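Local coordinates for pseudopodium-enriched atypical kinase 1 (Homo sapiens, PDB 6BHC), which is a pseudokinase of the protein kinase fold that dimerises in an unusual mode and probably acts in signalling rather than as an active tyrosine kinase, at residues A[341-344]-A[345-348]. The protein carries 1 engineered substitution. Sequence-based numbering, arbitrary orientation.
Sequences ILIS and DAKG
The carbonyl oxygen of Leu-342 takes two backbone N-H groups at the start of helix 343-354, in the C-terminal lobe of the kinase fold. Ala-346 N approaches Leu-342 O in the carbonyl plane at 3.1 Å, nearly straight at 161°, whereas the bond from Asp-345 N to the same oxygen is weak and bent, at 123°. Leu-342 holds the N-cap position, and the carboxylate of Asp-345, at N3, folds back over it as half of a capping box, the leucine side chain having no acceptor to supply the other half: OD2 takes a weak bond of 3.3 Å from Leu-342 N and lies 3.6 Å from Leu-342 CB. That return depends on the first torsion of Asp-345, which sets CG beside its own backbone N and anti to the carbonyl carbon (chi1 -57°). With an alanine here the carboxylate is gone, and Leu-342 N would probably lose its weak acceptor and Leu-342 CB the group lying against it. The negative charge also sits near the N-terminal end of the helix, where it may be stabilised by the helix dipole. Ile-341 CD1 and Ile-343 CD1 both pack on the methyl of Ala-346; Ile-341 reaches helix 322-332, Ile-343 reaches helix 173-194, and Ala-346 touches each. Ser-344 OG and Lys-347 NZ are both tied to Glu-192 of helix 173-194, the lysine by a salt bridge and a further bond to Ser-189. The i-to-i+4 ladder runs on, Lys-347 N to Ile-343 O and then Gly-348 N to Ser-344 O at 3.2 Å.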
ATOM      1  N   ILE A 341      37.147  -9.405  -2.151  1.00 29.50           N
ATOM      2  CA  ILE A 341      36.089  -8.493  -1.729  1.00 29.50           C
ATOM      3  C   ILE A 341      35.353  -9.056  -0.518  1.00 30.76           C
ATOM      4  O   ILE A 341      35.362 -10.262  -0.241  1.00 24.69           O
ATOM      5  CB  ILE A 341      35.111  -8.203  -2.879  1.00 26.96           C
ATOM      6  CG1 ILE A 341      34.370  -9.479  -3.284  1.00 38.13           C
ATOM      7  CG2 ILE A 341      35.845  -7.591  -4.064  1.00 31.27           C
ATOM      8  CD1 ILE A 341      33.202  -9.230  -4.219  1.00 46.58           C
ATOM      9  N   LEU A 342      34.704  -8.156   0.215  1.00 25.15           N
ATOM     10  CA  LEU A 342      33.916  -8.520   1.380  1.00 30.99           C
ATOM     11  C   LEU A 342      32.543  -9.034   0.957  1.00 31.25           C
ATOM     12  O   LEU A 342      32.054  -8.751  -0.140  1.00 27.98           O
ATOM     13  CB  LEU A 342      33.761  -7.320   2.316  1.00 29.98           C
ATOM     14  CG  LEU A 342      35.020  -6.854   3.047  1.00 38.16           C
ATOM     15  CD1 LEU A 342      34.806  -5.482   3.668  1.00 42.55           C
ATOM     16  CD2 LEU A 342      35.411  -7.864   4.110  1.00 38.13           C
ATOM     17  N   ILE A 343      31.915  -9.797   1.857  1.00 32.56           N
ATOM     18  CA  ILE A 343      30.611 -10.372   1.551  1.00 33.70           C
ATOM     19  C   ILE A 343      29.536  -9.297   1.449  1.00 31.76           C
ATOM     20  O   ILE A 343      28.485  -9.533   0.842  1.00 29.27           O
ATOM     21  CB  ILE A 343      30.232 -11.440   2.597  1.00 36.30           C
ATOM     22  CG1 ILE A 343      29.296 -12.483   1.982  1.00 32.83           C
ATOM     23  CG2 ILE A 343      29.587 -10.801   3.820  1.00 41.46           C
ATOM     24  CD1 ILE A 343      29.950 -13.344   0.920  1.00 27.22           C
ATOM     25  N   SER A 344      29.771  -8.112   2.021  1.00 27.23           N
ATOM     26  CA  SER A 344      28.840  -7.004   1.843  1.00 31.59           C
ATOM     27  C   SER A 344      29.003  -6.348   0.478  1.00 31.15           C
ATOM     28  O   SER A 344      28.039  -5.784  -0.051  1.00 32.82           O
ATOM     29  CB  SER A 344      29.029  -5.967   2.949  1.00 35.17           C
ATOM     30  OG  SER A 344      28.687  -6.504   4.214  1.00 52.39           O
ATOM     31  N   ASP A 345      30.206  -6.404  -0.094  1.00 31.36           N
ATOM     32  CA  ASP A 345      30.394  -5.938  -1.464  1.00 25.24           C
ATOM     33  C   ASP A 345      29.747  -6.897  -2.455  1.00 23.73           C
ATOM     34  O   ASP A 345      29.143  -6.463  -3.442  1.00 20.61           O
ATOM     35  CB  ASP A 345      31.884  -5.776  -1.763  1.00 29.37           C
ATOM     36  CG  ASP A 345      32.571  -4.827  -0.801  1.00 49.13           C
ATOM     37  OD1 ASP A 345      31.927  -3.845  -0.374  1.00 49.86           O
ATOM     38  OD2 ASP A 345      33.752  -5.065  -0.470  1.00 64.58           O
ATOM     39  N   ALA A 346      29.865  -8.205  -2.204  1.00 20.57           N
ATOM     40  CA  ALA A 346      29.176  -9.185  -3.034  1.00 24.16           C
ATOM     41  C   ALA A 346      27.670  -8.973  -2.997  1.00 27.83           C
ATOM     42  O   ALA A 346      26.988  -9.131  -4.016  1.00 30.76           O
ATOM     43  CB  ALA A 346      29.529 -10.601  -2.580  1.00 16.62           C
ATOM     44  N   LYS A 347      27.134  -8.614  -1.828  1.00 28.99           N
ATOM     45  CA  LYS A 347      25.711  -8.317  -1.730  1.00 26.14           C
ATOM     46  C   LYS A 347      25.337  -7.139  -2.620  1.00 18.57           C
ATOM     47  O   LYS A 347      24.325  -7.182  -3.324  1.00 17.94           O
ATOM     48  CB  LYS A 347      25.335  -8.040  -0.274  1.00 23.98           C
ATOM     49  CG  LYS A 347      23.851  -7.821  -0.037  1.00 35.12           C
ATOM     50  CD  LYS A 347      23.523  -7.816   1.448  1.00 43.09           C
ATOM     51  CE  LYS A 347      22.022  -7.785   1.683  1.00 59.28           C
ATOM     52  NZ  LYS A 347      21.695  -7.869   3.133  1.00 67.86           N
ATOM     53  N   GLY A 348      26.150  -6.082  -2.609  1.00 19.54           N
ATOM     54  CA  GLY A 348      25.864  -4.932  -3.447  1.00 22.76           C
ATOM     55  C   GLY A 348      25.928  -5.240  -4.926  1.00 20.26           C
ATOM     56  O   GLY A 348      25.163  -4.677  -5.710  1.00 30.35           O
TER